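Local coordinates for protein putative arylalkylamine N-Acetyltransferase 7 (Aedes aegypti, PDB 4FD7) that probably transfers an acetyl group from acetyl-CoA to an amine nitrogen, as an N-acetyltransferase of the GNAT family, at residues D105-S110 with D145-A150; F139-V144 with G201-F206; M86-F91 with R170-L175; A185-G190 with N228-M233; G100-D105 with M151-D156. One frame throughout, in Å; residues are numbered along the deposited sequence.

Overall arrangement
Contacts 1 and 5 are successive halves of one antiparallel pairing, between strands 98-108 and 146-155: contact 5 lies in the core, its centre about 5 Å from that of the chain, while contact 1 runs out to the surface. Contact 3 is also buried, but it packs a strand of the same sheet against helix 172-179 with apolar groups and no hydrogen bond. Contact 4 is a buried strand pair in the second sheet, linked to contact 1 where A185 meets L148 through the backbone. Contact 2, at the surface, spans helix 138-142 and the edge strand 203-209 by a salt bridge; another joins it to contact 1 through R109 and D140.

Contact 1: D105-S110 with D145-A150; sequences DVASRS and DHYLNA
D105 to S108 pair antiparallel with N149 to H146, the short strand axes inclined at 133°; D105 with N149 and A107 with Y147 are the hydrogen-bonded pairs, and R109 N adds a bond to D145 O. On the face that carries A107 and Y147, the methyl A107 CB sits over the tyrosine ring, 3.8 Å from its centroid, a CH-pi contact. Y147 CG stands between the backbone N and carbonyl carbon (chi1 67°), which brings the ring under that methyl, and its hydroxyl is hydrogen-bonded to Y232 OH. Further along the same face, a water donates to D105 OD1 at 2.9 Å and is held weakly by N149 ND2. On the other face S108 OG meets H146 ND1 at the imidazole edge, 2.9 Å away, and V106 CG1 rests on H146 CB. Past the last strand pair, R109 NE makes a salt bridge to D145 OD1 (2.8 Å), with the guanidinium and carboxylate planes nearly perpendicular; NH1 pairs with D140 as well. Strand 146-155 also bonds through L148 to L183 and A185, the coupling of two neighbouring central strands from which the V-shaped splay of the GNAT fold opens.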
# COMPACT_ATOMS: atom_id res chain seq x y z
N ASP A 105 -3.49 0.39 -7.08
CA ASP A 105 -4.27 0.18 -8.31
C ASP A 105 -5.73 -0.03 -7.98
O ASP A 105 -6.12 0.07 -6.82
CB ASP A 105 -3.69 -0.95 -9.18
CG ASP A 105 -3.85 -2.32 -8.56
OD1 ASP A 105 -4.38 -2.44 -7.43
OD2 ASP A 105 -3.43 -3.29 -9.22
N VAL A 106 -6.56 -0.32 -8.97
CA VAL A 106 -7.98 -0.53 -8.69
C VAL A 106 -8.34 -2.01 -8.78
O VAL A 106 -8.04 -2.67 -9.77
CB VAL A 106 -8.86 0.34 -9.60
CG1 VAL A 106 -10.36 0.06 -9.39
CG2 VAL A 106 -8.55 1.82 -9.35
N ALA A 107 -8.94 -2.53 -7.70
CA ALA A 107 -9.44 -3.89 -7.67
C ALA A 107 -10.86 -3.86 -8.24
O ALA A 107 -11.63 -2.94 -7.95
CB ALA A 107 -9.44 -4.44 -6.27
N SER A 108 -11.18 -4.85 -9.07
CA SER A 108 -12.49 -4.91 -9.70
C SER A 108 -13.07 -6.29 -9.50
O SER A 108 -12.34 -7.27 -9.37
CB SER A 108 -12.38 -4.61 -11.19
OG SER A 108 -11.85 -3.31 -11.41
N ARG A 109 -14.40 -6.35 -9.48
CA ARG A 109 -15.14 -7.55 -9.15
C ARG A 109 -14.76 -8.70 -10.07
O ARG A 109 -14.70 -9.86 -9.64
CB ARG A 109 -16.64 -7.24 -9.24
CG ARG A 109 -17.57 -8.36 -8.80
CD ARG A 109 -19.01 -8.00 -9.11
NE ARG A 109 -19.57 -7.08 -8.12
CZ ARG A 109 -20.11 -7.46 -6.97
NH1 ARG A 109 -20.17 -8.75 -6.65
NH2 ARG A 109 -20.59 -6.56 -6.12
N SER A 110 -14.48 -8.39 -11.33
CA SER A 110 -14.23 -9.43 -12.31
C SER A 110 -12.80 -9.99 -12.23
O SER A 110 -12.53 -11.03 -12.83
CB SER A 110 -14.59 -8.97 -13.72
OG SER A 110 -13.89 -7.81 -14.12
N ASP A 145 -18.42 -2.48 -7.53
CA ASP A 145 -17.66 -3.25 -8.50
C ASP A 145 -16.17 -2.91 -8.48
O ASP A 145 -15.36 -3.64 -9.03
CB ASP A 145 -18.23 -3.02 -9.91
CG ASP A 145 -19.61 -3.63 -10.08
OD1 ASP A 145 -19.91 -4.64 -9.40
OD2 ASP A 145 -20.39 -3.09 -10.90
N HIS A 146 -15.81 -1.80 -7.84
CA HIS A 146 -14.42 -1.39 -7.80
C HIS A 146 -14.02 -0.83 -6.44
O HIS A 146 -14.86 -0.28 -5.72
CB HIS A 146 -14.13 -0.32 -8.86
CG HIS A 146 -14.69 -0.65 -10.21
ND1 HIS A 146 -14.12 -1.58 -11.05
CD2 HIS A 146 -15.76 -0.15 -10.87
CE1 HIS A 146 -14.83 -1.65 -12.17
NE2 HIS A 146 -15.82 -0.79 -12.09
N TYR A 147 -12.73 -0.95 -6.11
CA TYR A 147 -12.16 -0.20 -4.98
C TYR A 147 -10.66 0.05 -5.12
O TYR A 147 -9.95 -0.71 -5.74
CB TYR A 147 -12.46 -0.87 -3.64
CG TYR A 147 -11.80 -2.22 -3.38
CD1 TYR A 147 -10.50 -2.31 -2.89
CD2 TYR A 147 -12.50 -3.40 -3.58
CE1 TYR A 147 -9.91 -3.54 -2.62
CE2 TYR A 147 -11.93 -4.62 -3.32
CZ TYR A 147 -10.64 -4.69 -2.84
OH TYR A 147 -10.08 -5.93 -2.59
N LEU A 148 -10.19 1.13 -4.51
CA LEU A 148 -8.77 1.47 -4.56
C LEU A 148 -7.99 0.57 -3.61
O LEU A 148 -8.21 0.60 -2.41
CB LEU A 148 -8.56 2.93 -4.15
CG LEU A 148 -7.12 3.42 -4.28
CD1 LEU A 148 -6.64 3.33 -5.72
CD2 LEU A 148 -7.01 4.85 -3.76
N ASN A 149 -7.07 -0.21 -4.17
CA ASN A 149 -6.25 -1.15 -3.42
C ASN A 149 -4.80 -0.73 -3.50
O ASN A 149 -4.44 0.21 -4.24
CB ASN A 149 -6.42 -2.55 -4.02
CG ASN A 149 -5.95 -3.66 -3.09
OD1 ASN A 149 -5.53 -3.44 -1.95
ND2 ASN A 149 -6.02 -4.88 -3.59
N ALA A 150 -3.95 -1.46 -2.78
CA ALA A 150 -2.54 -1.10 -2.67
C ALA A 150 -1.66 -2.34 -2.58
O ALA A 150 -2.09 -3.39 -2.13
CB ALA A 150 -2.32 -0.25 -1.45
O HOH W 1 -5.95 -4.82 -6.91

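Contact 2: F139-V144 with G201-F206; sequences FDRYNV and GFQEDF
A helix end is tied to an edge strand here: R141 and Y142, in the last turn of helix 138-142, reach across to Q203 and D205 on strand 203-209, the outer strand of the three-stranded sheet. That strand carries a classic beta bulge, in which D205 and F206 both face Y232. R141 grips D205 end-on with both terminal nitrogens on one oxygen: NH1 lies 3.0 Å and NH2 3.2 Å from D205 OD1, which stays close to the guanidinium plane. The carboxylate is turned 56° from that plane; NH2 uses the anti lone pair of OD1, while NH1 comes from above the carboxylate. A bend at chi3 (55°) turns the arginine end onto the aspartate. NH2 also makes a weak bond to Q203 OE1, 2.9 Å away but poorly angled; the amide and guanidinium planes lie 24° apart as the two side chains slide past each other in opposite directions. Y142 OH lies against the same amide, 3.3 Å from Q203 CD; its polar partner is S234 OG, which also bonds D205 OD1. R141 NH1 in addition reaches A136 O. D205 OD1 thus gathers the arginine and a serine hydroxyl, an arrangement that probably favours the charged carboxylate and fixes the rotation of the guanidinium at a largely exposed surface.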
# COMPACT_ATOMS: atom_id res chain seq x y z
N PHE A 139 -16.64 -6.46 -2.34
CA PHE A 139 -17.57 -6.10 -3.41
C PHE A 139 -19.01 -6.35 -3.01
O PHE A 139 -19.86 -5.49 -3.18
CB PHE A 139 -17.27 -6.86 -4.71
CG PHE A 139 -15.89 -6.62 -5.23
CD1 PHE A 139 -15.57 -5.41 -5.85
CD2 PHE A 139 -14.91 -7.59 -5.10
CE1 PHE A 139 -14.29 -5.19 -6.34
CE2 PHE A 139 -13.63 -7.37 -5.59
CZ PHE A 139 -13.32 -6.16 -6.20
N ASP A 140 -19.28 -7.53 -2.47
CA ASP A 140 -20.64 -7.84 -2.03
C ASP A 140 -21.04 -7.09 -0.76
O ASP A 140 -22.19 -6.69 -0.63
CB ASP A 140 -20.80 -9.35 -1.81
CG ASP A 140 -20.85 -10.12 -3.12
OD1 ASP A 140 -21.20 -9.52 -4.16
OD2 ASP A 140 -20.56 -11.33 -3.11
N ARG A 141 -20.11 -6.90 0.16
CA ARG A 141 -20.41 -6.19 1.40
C ARG A 141 -20.80 -4.74 1.15
O ARG A 141 -21.68 -4.21 1.82
CB ARG A 141 -19.22 -6.24 2.36
CG ARG A 141 -19.28 -7.45 3.27
CD ARG A 141 -18.13 -7.47 4.26
NE ARG A 141 -18.05 -6.25 5.06
CZ ARG A 141 -16.95 -5.51 5.16
NH1 ARG A 141 -15.84 -5.86 4.51
NH2 ARG A 141 -16.94 -4.40 5.91
N TYR A 142 -20.14 -4.10 0.19
CA TYR A 142 -20.46 -2.71 -0.10
C TYR A 142 -21.30 -2.51 -1.37
O TYR A 142 -21.68 -1.38 -1.69
CB TYR A 142 -19.19 -1.89 -0.20
CG TYR A 142 -18.51 -1.62 1.12
CD1 TYR A 142 -17.39 -2.34 1.52
CD2 TYR A 142 -18.96 -0.60 1.95
CE1 TYR A 142 -16.75 -2.05 2.72
CE2 TYR A 142 -18.34 -0.32 3.15
CZ TYR A 142 -17.23 -1.04 3.54
OH TYR A 142 -16.63 -0.73 4.75
N ASN A 143 -21.58 -3.60 -2.08
CA ASN A 143 -22.31 -3.54 -3.35
C ASN A 143 -21.62 -2.57 -4.30
O ASN A 143 -22.23 -1.62 -4.80
CB ASN A 143 -23.78 -3.12 -3.15
CG ASN A 143 -24.63 -3.36 -4.39
OD1 ASN A 143 -24.42 -4.34 -5.10
ND2 ASN A 143 -25.60 -2.49 -4.64
N VAL A 144 -20.32 -2.78 -4.48
CA VAL A 144 -19.54 -2.03 -5.45
C VAL A 144 -18.82 -2.99 -6.37
O VAL A 144 -18.62 -4.16 -6.04
CB VAL A 144 -18.51 -1.10 -4.77
CG1 VAL A 144 -19.21 -0.10 -3.88
CG2 VAL A 144 -17.50 -1.91 -3.97
N GLY A 201 -9.57 6.66 9.39
CA GLY A 201 -10.96 6.28 9.38
C GLY A 201 -11.29 4.98 8.67
O GLY A 201 -12.46 4.72 8.39
N PHE A 202 -10.28 4.17 8.36
CA PHE A 202 -10.53 2.82 7.85
C PHE A 202 -11.15 1.97 8.95
O PHE A 202 -10.81 2.12 10.13
CB PHE A 202 -9.23 2.13 7.40
CG PHE A 202 -8.73 2.56 6.05
CD1 PHE A 202 -8.02 3.74 5.90
CD2 PHE A 202 -8.93 1.75 4.94
CE1 PHE A 202 -7.53 4.13 4.65
CE2 PHE A 202 -8.45 2.14 3.67
CZ PHE A 202 -7.74 3.32 3.53
N GLN A 203 -12.04 1.06 8.57
CA GLN A 203 -12.65 0.11 9.50
C GLN A 203 -12.13 -1.30 9.25
O GLN A 203 -11.83 -1.66 8.11
CB GLN A 203 -14.17 0.09 9.32
CG GLN A 203 -14.60 -0.42 7.95
CD GLN A 203 -15.94 -1.13 7.97
OE1 GLN A 203 -16.01 -2.34 7.71
NE2 GLN A 203 -17.01 -0.39 8.25
N GLU A 204 -12.07 -2.11 10.29
CA GLU A 204 -11.61 -3.48 10.16
C GLU A 204 -12.67 -4.36 9.50
O GLU A 204 -13.79 -4.46 10.02
CB GLU A 204 -11.23 -4.05 11.54
CG GLU A 204 -10.19 -3.19 12.25
CD GLU A 204 -9.52 -3.87 13.43
OE1 GLU A 204 -9.86 -5.05 13.72
OE2 GLU A 204 -8.63 -3.22 14.04
N ASP A 205 -12.33 -4.97 8.36
CA ASP A 205 -13.24 -5.88 7.66
C ASP A 205 -12.99 -7.28 8.16
O ASP A 205 -13.91 -8.05 8.47
CB ASP A 205 -12.97 -5.91 6.16
CG ASP A 205 -12.84 -4.54 5.54
OD1 ASP A 205 -13.85 -3.82 5.46
OD2 ASP A 205 -11.72 -4.23 5.08
N PHE A 206 -11.71 -7.63 8.21
CA PHE A 206 -11.37 -9.00 8.56
C PHE A 206 -10.02 -8.99 9.23
O PHE A 206 -9.14 -8.24 8.82
CB PHE A 206 -11.34 -9.88 7.31
CG PHE A 206 -11.08 -11.34 7.60
CD1 PHE A 206 -12.08 -12.14 8.11
CD2 PHE A 206 -9.84 -11.90 7.37
CE1 PHE A 206 -11.85 -13.49 8.38
CE2 PHE A 206 -9.60 -13.24 7.63
CZ PHE A 206 -10.62 -14.04 8.13

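Contact 3: M86-F91 with R170-L175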
# COMPACT_ATOMS: atom_id res chain seq x y z
N MET A 86 -2.22 5.74 -10.54
CA MET A 86 -2.97 5.90 -9.31
C MET A 86 -2.04 5.93 -8.11
O MET A 86 -2.50 6.17 -7.00
CB MET A 86 -4.02 4.78 -9.16
CG MET A 86 -5.17 4.86 -10.19
SD MET A 86 -6.25 6.30 -10.00
CE MET A 86 -7.06 5.91 -8.45
N SER A 87 -0.75 5.72 -8.32
CA SER A 87 0.16 5.62 -7.18
C SER A 87 0.52 6.97 -6.58
O SER A 87 0.62 7.98 -7.28
CB SER A 87 1.41 4.80 -7.52
OG SER A 87 1.03 3.47 -7.85
N LEU A 88 0.73 6.98 -5.26
CA LEU A 88 0.89 8.24 -4.54
C LEU A 88 2.29 8.42 -3.94
O LEU A 88 2.90 7.46 -3.50
CB LEU A 88 -0.18 8.35 -3.46
CG LEU A 88 -1.61 8.46 -3.99
CD1 LEU A 88 -2.62 8.43 -2.85
CD2 LEU A 88 -1.74 9.75 -4.79
N VAL A 89 2.79 9.66 -3.93
CA VAL A 89 4.14 9.92 -3.44
C VAL A 89 4.14 11.13 -2.52
O VAL A 89 3.36 12.07 -2.73
CB VAL A 89 5.15 10.12 -4.60
CG1 VAL A 89 4.81 11.36 -5.46
CG2 VAL A 89 6.58 10.25 -4.08
N CYS A 90 4.99 11.11 -1.50
CA CYS A 90 5.10 12.23 -0.56
C CYS A 90 6.43 12.95 -0.76
O CYS A 90 7.50 12.31 -0.83
CB CYS A 90 4.98 11.74 0.90
SG CYS A 90 5.11 13.02 2.19
N PHE A 91 6.37 14.27 -0.84
CA PHE A 91 7.59 15.09 -0.90
C PHE A 91 7.55 16.12 0.21
O PHE A 91 6.49 16.58 0.60
CB PHE A 91 7.71 15.85 -2.23
CG PHE A 91 7.86 14.97 -3.44
CD1 PHE A 91 8.98 14.17 -3.60
CD2 PHE A 91 6.89 14.97 -4.43
CE1 PHE A 91 9.13 13.36 -4.75
CE2 PHE A 91 7.02 14.17 -5.57
CZ PHE A 91 8.14 13.37 -5.73
N ARG A 170 -4.36 9.30 3.91
CA ARG A 170 -5.46 10.24 3.95
C ARG A 170 -5.68 10.82 2.56
O ARG A 170 -6.82 11.12 2.17
CB ARG A 170 -5.24 11.36 4.99
CG ARG A 170 -6.55 12.05 5.36
CD ARG A 170 -6.30 13.35 6.15
NE ARG A 170 -5.45 13.09 7.30
CZ ARG A 170 -5.90 12.64 8.47
NH1 ARG A 170 -7.20 12.39 8.64
NH2 ARG A 170 -5.06 12.44 9.48
N ALA A 171 -4.60 10.94 1.80
CA ALA A 171 -4.69 11.40 0.40
C ALA A 171 -5.58 10.55 -0.53
O ALA A 171 -5.89 10.97 -1.64
CB ALA A 171 -3.30 11.56 -0.20
N ARG A 172 -5.97 9.36 -0.09
CA ARG A 172 -6.81 8.50 -0.91
C ARG A 172 -8.21 9.09 -1.06
O ARG A 172 -8.92 8.85 -2.04
CB ARG A 172 -6.89 7.10 -0.30
CG ARG A 172 -5.64 6.27 -0.54
CD ARG A 172 -5.83 4.86 0.00
NE ARG A 172 -4.55 4.16 0.11
CZ ARG A 172 -4.43 2.88 0.45
NH1 ARG A 172 -5.52 2.14 0.69
NH2 ARG A 172 -3.23 2.33 0.53
N ILE A 173 -8.58 9.90 -0.07
CA ILE A 173 -9.91 10.48 -0.02
C ILE A 173 -10.15 11.43 -1.20
O ILE A 173 -11.10 11.21 -1.97
CB ILE A 173 -10.21 11.13 1.36
CG1 ILE A 173 -10.26 10.07 2.46
CG2 ILE A 173 -11.50 11.88 1.30
CD1 ILE A 173 -10.33 10.64 3.85
N PRO A 174 -9.31 12.48 -1.37
CA PRO A 174 -9.58 13.29 -2.56
C PRO A 174 -9.28 12.56 -3.88
O PRO A 174 -9.98 12.81 -4.86
CB PRO A 174 -8.65 14.51 -2.39
CG PRO A 174 -7.61 14.07 -1.41
CD PRO A 174 -8.25 13.05 -0.52
N LEU A 175 -8.30 11.67 -3.90
CA LEU A 175 -7.99 10.92 -5.13
C LEU A 175 -9.20 10.10 -5.59
O LEU A 175 -9.55 10.12 -6.77
CB LEU A 175 -6.78 10.00 -4.94
CG LEU A 175 -6.45 9.02 -6.08
CD1 LEU A 175 -6.14 9.75 -7.40
CD2 LEU A 175 -5.30 8.10 -5.70
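Apolar contacts carry this junction. L88 and L175 reach toward each other tip to tip, L88 CD1 standing 3.9 Å from L175 CD2, and the same methyl L88 CD1 touches A171 CB at 4.2 Å. With L88 CG anti to its carbonyl carbon (chi1 -66°), the leucine is directed toward the helix. M86 arrives differently: its chain bends at chi2 and chi3, curling the methyl CE across L175 to within 3.9 Å of CD2. In GNAT terms this is a helix laid on one face of the central antiparallel sheet, with strand 88-92 beneath helix 172-179; W15 of strand 14-21 touches both leucines, and L148 touches M86 and L175. Of polar interactions there are none across the segments. M86 O is buried against L175 CD2, 3.6 Å away, and has no hydrogen-bonding partner in the model. R172 merely brushes L88 CD1 with its CG, while its guanidinium turns to N102 OD1 and, through NH1, to the hydroxyls of S184 and T186.

Contact 4: A185-G190 with N228-M233; sequences ATCFTG and NFCKYM
C187 and F188 meet K231 and Y232 in an antiparallel pairing of the C-terminal three-stranded sheet of this GNAT fold, where strand 229-236 runs between strands 183-188 and 203-209. Four backbone bonds join the hydrogen-bonded pairs T186 with M233 and F188 with K231, the straightest from M233 N to T186 O at 2.9 Å. Packing is close on both faces. On one, the Y232 ring spreads beneath the peptide between T186 and C187, with A185 CB 3.8 Å from CE2 and C187 CB 3.7 Å from CD1; an uncommon chi1 of -140° swings the ring there. C187 SG and C230 SG lie 3.3 Å apart, too far for a disulfide, beside helix 120-136. On the other face M233 crosses F188 at about a right angle, SD 3.7 Å from F188 CD1, an oblique Met-aromatic contact, while T186 CG2 lies over the centre of that ring. The far end is looser. K231 extends away from F188 to a salt bridge with E204, the ring of F229 turns outward to an exposed position, and beyond K231 no further backbone bond joins the two segments. There the oxygens T189 O and F229 O, both acceptors, stand 3.4 Å apart without a bond. Q194 NE2 donates to both F188 O and F229 O.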
# COMPACT_ATOMS: atom_id res chain seq x y z
N ALA A 185 -9.91 -0.19 -0.03
CA ALA A 185 -9.68 -1.24 0.96
C ALA A 185 -8.30 -1.81 0.74
O ALA A 185 -7.79 -1.80 -0.36
CB ALA A 185 -10.70 -2.34 0.87
N THR A 186 -7.69 -2.30 1.80
CA THR A 186 -6.30 -2.71 1.70
C THR A 186 -6.00 -3.71 2.81
O THR A 186 -6.67 -3.70 3.85
CB THR A 186 -5.36 -1.46 1.75
OG1 THR A 186 -5.41 -0.81 0.47
CG2 THR A 186 -3.91 -1.82 2.07
N CYS A 187 -5.07 -4.61 2.56
CA CYS A 187 -4.56 -5.48 3.62
C CYS A 187 -3.41 -4.76 4.30
O CYS A 187 -2.36 -4.56 3.69
CB CYS A 187 -4.07 -6.82 3.06
SG CYS A 187 -3.39 -7.87 4.36
N PHE A 188 -3.63 -4.34 5.54
CA PHE A 188 -2.59 -3.74 6.37
C PHE A 188 -1.97 -4.82 7.23
O PHE A 188 -2.65 -5.52 7.99
CB PHE A 188 -3.17 -2.60 7.19
CG PHE A 188 -3.75 -1.49 6.36
CD1 PHE A 188 -5.11 -1.44 6.06
CD2 PHE A 188 -2.93 -0.49 5.87
CE1 PHE A 188 -5.63 -0.41 5.29
CE2 PHE A 188 -3.45 0.55 5.10
CZ PHE A 188 -4.79 0.58 4.81
N THR A 189 -0.66 -4.97 7.09
CA THR A 189 0.01 -6.18 7.51
C THR A 189 0.70 -6.07 8.86
O THR A 189 0.99 -7.08 9.50
CB THR A 189 1.04 -6.59 6.47
OG1 THR A 189 2.00 -5.53 6.33
CG2 THR A 189 0.36 -6.85 5.13
N GLY A 190 0.97 -4.85 9.29
CA GLY A 190 1.66 -4.62 10.54
C GLY A 190 0.97 -3.62 11.45
O GLY A 190 0.01 -2.97 11.03
N ASN A 228 1.13 -11.64 15.47
CA ASN A 228 0.67 -10.36 14.92
C ASN A 228 -0.57 -10.55 14.06
O ASN A 228 -0.80 -11.62 13.50
CB ASN A 228 1.78 -9.68 14.09
CG ASN A 228 2.91 -9.15 14.95
OD1 ASN A 228 4.00 -9.73 15.00
ND2 ASN A 228 2.66 -8.03 15.63
N PHE A 229 -1.38 -9.50 13.95
CA PHE A 229 -2.58 -9.56 13.12
C PHE A 229 -2.35 -9.04 11.70
O PHE A 229 -1.56 -8.13 11.47
CB PHE A 229 -3.73 -8.81 13.80
CG PHE A 229 -4.41 -9.60 14.88
CD1 PHE A 229 -3.93 -9.58 16.18
CD2 PHE A 229 -5.52 -10.38 14.59
CE1 PHE A 229 -4.56 -10.32 17.16
CE2 PHE A 229 -6.15 -11.11 15.58
CZ PHE A 229 -5.67 -11.08 16.87
N CYS A 230 -3.04 -9.67 10.75
CA CYS A 230 -3.11 -9.24 9.36
C CYS A 230 -4.55 -8.77 9.21
O CYS A 230 -5.49 -9.53 9.47
CB CYS A 230 -2.85 -10.44 8.45
SG CYS A 230 -2.81 -10.09 6.68
N LYS A 231 -4.73 -7.50 8.84
CA LYS A 231 -6.09 -6.96 8.82
C LYS A 231 -6.48 -6.37 7.47
O LYS A 231 -5.80 -5.48 6.97
CB LYS A 231 -6.25 -5.87 9.89
CG LYS A 231 -5.98 -6.33 11.31
CD LYS A 231 -6.38 -5.26 12.31
CE LYS A 231 -5.94 -5.61 13.72
NZ LYS A 231 -6.35 -4.57 14.71
N TYR A 232 -7.63 -6.78 6.94
CA TYR A 232 -8.19 -6.13 5.76
C TYR A 232 -9.08 -5.01 6.29
O TYR A 232 -9.96 -5.25 7.12
CB TYR A 232 -8.97 -7.11 4.89
CG TYR A 232 -8.75 -6.89 3.41
CD1 TYR A 232 -7.71 -7.52 2.75
CD2 TYR A 232 -9.57 -6.05 2.68
CE1 TYR A 232 -7.50 -7.32 1.40
CE2 TYR A 232 -9.37 -5.84 1.33
CZ TYR A 232 -8.33 -6.48 0.70
OH TYR A 232 -8.12 -6.28 -0.65
N MET A 233 -8.84 -3.79 5.83
CA MET A 233 -9.53 -2.60 6.33
C MET A 233 -10.07 -1.76 5.16
O MET A 233 -9.46 -1.70 4.07
CB MET A 233 -8.62 -1.78 7.24
CG MET A 233 -7.98 -2.58 8.37
SD MET A 233 -6.81 -1.56 9.30
CE MET A 233 -7.94 -0.46 10.13

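Contact 5: G100-D105 with M151-D156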
# COMPACT_ATOMS: atom_id res chain seq x y z
N GLY A 100 7.93 9.19 1.02
CA GLY A 100 7.21 7.94 1.06
C GLY A 100 6.51 7.67 -0.26
O GLY A 100 6.36 8.57 -1.08
N VAL A 101 6.10 6.43 -0.48
CA VAL A 101 5.37 6.08 -1.68
C VAL A 101 4.36 4.96 -1.37
O VAL A 101 4.56 4.18 -0.45
CB VAL A 101 6.32 5.77 -2.89
CG1 VAL A 101 7.44 4.85 -2.50
CG2 VAL A 101 5.58 5.20 -4.09
N ASN A 102 3.24 4.96 -2.09
CA ASN A 102 2.19 3.95 -1.91
C ASN A 102 1.84 3.53 -3.32
O ASN A 102 1.33 4.34 -4.10
CB ASN A 102 0.96 4.57 -1.24
CG ASN A 102 0.13 3.57 -0.42
OD1 ASN A 102 -0.79 3.97 0.29
ND2 ASN A 102 0.43 2.28 -0.52
N ILE A 103 2.16 2.29 -3.67
CA ILE A 103 1.83 1.78 -5.00
C ILE A 103 0.39 1.28 -4.98
O ILE A 103 0.05 0.37 -4.22
CB ILE A 103 2.79 0.66 -5.45
CG1 ILE A 103 4.24 1.15 -5.37
CG2 ILE A 103 2.47 0.20 -6.86
CD1 ILE A 103 4.57 2.25 -6.38
N LEU A 104 -0.46 1.88 -5.81
CA LEU A 104 -1.89 1.63 -5.75
C LEU A 104 -2.42 1.16 -7.11
O LEU A 104 -1.86 1.52 -8.17
CB LEU A 104 -2.65 2.90 -5.35
CG LEU A 104 -2.29 3.74 -4.12
CD1 LEU A 104 -3.27 4.90 -3.98
CD2 LEU A 104 -2.29 2.94 -2.85
N ASP A 105 -3.49 0.39 -7.08
CA ASP A 105 -4.27 0.18 -8.31
C ASP A 105 -5.73 -0.03 -7.98
O ASP A 105 -6.12 0.07 -6.82
CB ASP A 105 -3.69 -0.95 -9.18
CG ASP A 105 -3.85 -2.32 -8.56
OD1 ASP A 105 -4.38 -2.44 -7.43
OD2 ASP A 105 -3.43 -3.29 -9.22
N MET A 151 -0.40 -2.18 -2.98
CA MET A 151 0.61 -3.22 -2.80
C MET A 151 1.85 -2.59 -2.18
O MET A 151 2.91 -2.58 -2.79
CB MET A 151 0.97 -3.87 -4.13
CG MET A 151 1.93 -5.06 -4.04
SD MET A 151 1.34 -6.38 -2.98
CE MET A 151 2.61 -6.43 -1.72
N GLY A 152 1.70 -2.02 -0.99
CA GLY A 152 2.84 -1.55 -0.22
C GLY A 152 2.92 -0.04 -0.03
O GLY A 152 2.77 0.73 -0.99
N LEU A 153 3.15 0.36 1.21
CA LEU A 153 3.44 1.75 1.55
C LEU A 153 4.82 1.79 2.20
O LEU A 153 5.04 1.14 3.23
CB LEU A 153 2.39 2.34 2.50
CG LEU A 153 2.33 3.88 2.65
CD1 LEU A 153 1.03 4.32 3.30
CD2 LEU A 153 3.50 4.46 3.44
N SER A 154 5.73 2.54 1.58
CA SER A 154 7.11 2.67 2.05
C SER A 154 7.35 4.08 2.56
O SER A 154 6.94 5.05 1.93
CB SER A 154 8.05 2.38 0.88
OG SER A 154 9.41 2.33 1.29
N VAL A 155 7.99 4.21 3.71
CA VAL A 155 8.41 5.52 4.21
C VAL A 155 9.88 5.46 4.56
O VAL A 155 10.32 4.51 5.20
CB VAL A 155 7.61 5.95 5.45
CG1 VAL A 155 8.34 7.06 6.24
CG2 VAL A 155 6.19 6.38 5.07
N ASP A 156 10.65 6.47 4.13
CA ASP A 156 12.07 6.51 4.44
C ASP A 156 12.21 6.63 5.94
O ASP A 156 11.65 7.54 6.56
CB ASP A 156 12.72 7.70 3.74
CG ASP A 156 14.24 7.74 3.91
OD1 ASP A 156 14.76 7.22 4.92
OD2 ASP A 156 14.90 8.31 3.03
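N102 and I103 converge on one carbonyl: G152 O accepts from N102 ND2 at 2.8 Å and from I103 N at 3.2 Å. The backbone donor arrives almost end-on, whereas the amide comes from well above the carbonyl plane, 59° out of it. N102 CG lies anti to the backbone N (chi1 -152°), a torsion that leans the amide over the opposite strand, and L153 CD1 packs against its OD1 at 3.5 Å. Around this centre the strands run antiparallel, V101 and S154 exchanging a pair of backbone bonds, while M151 N donates to I103 O at 2.9 Å. G100 approaches V155 closely, its CA 3.0 Å from S154 O. Further out, with R172 of helix 172-179 at its oxygen, the N102 amide is held at both ends, which fixes its orientation. Helix 41-55 lies on the V101 and S154 face, and W78 of helix 68-81 bonds M151 O. G152 takes a positive phi of 113° where the chain turns a corner. Such a break in strand 146-155 is characteristic of the GNAT fold; beyond it, V155 O is bonded by R160 in the following loop, whose sequence fits the family's pyrophosphate-binding motif for acetyl-CoA.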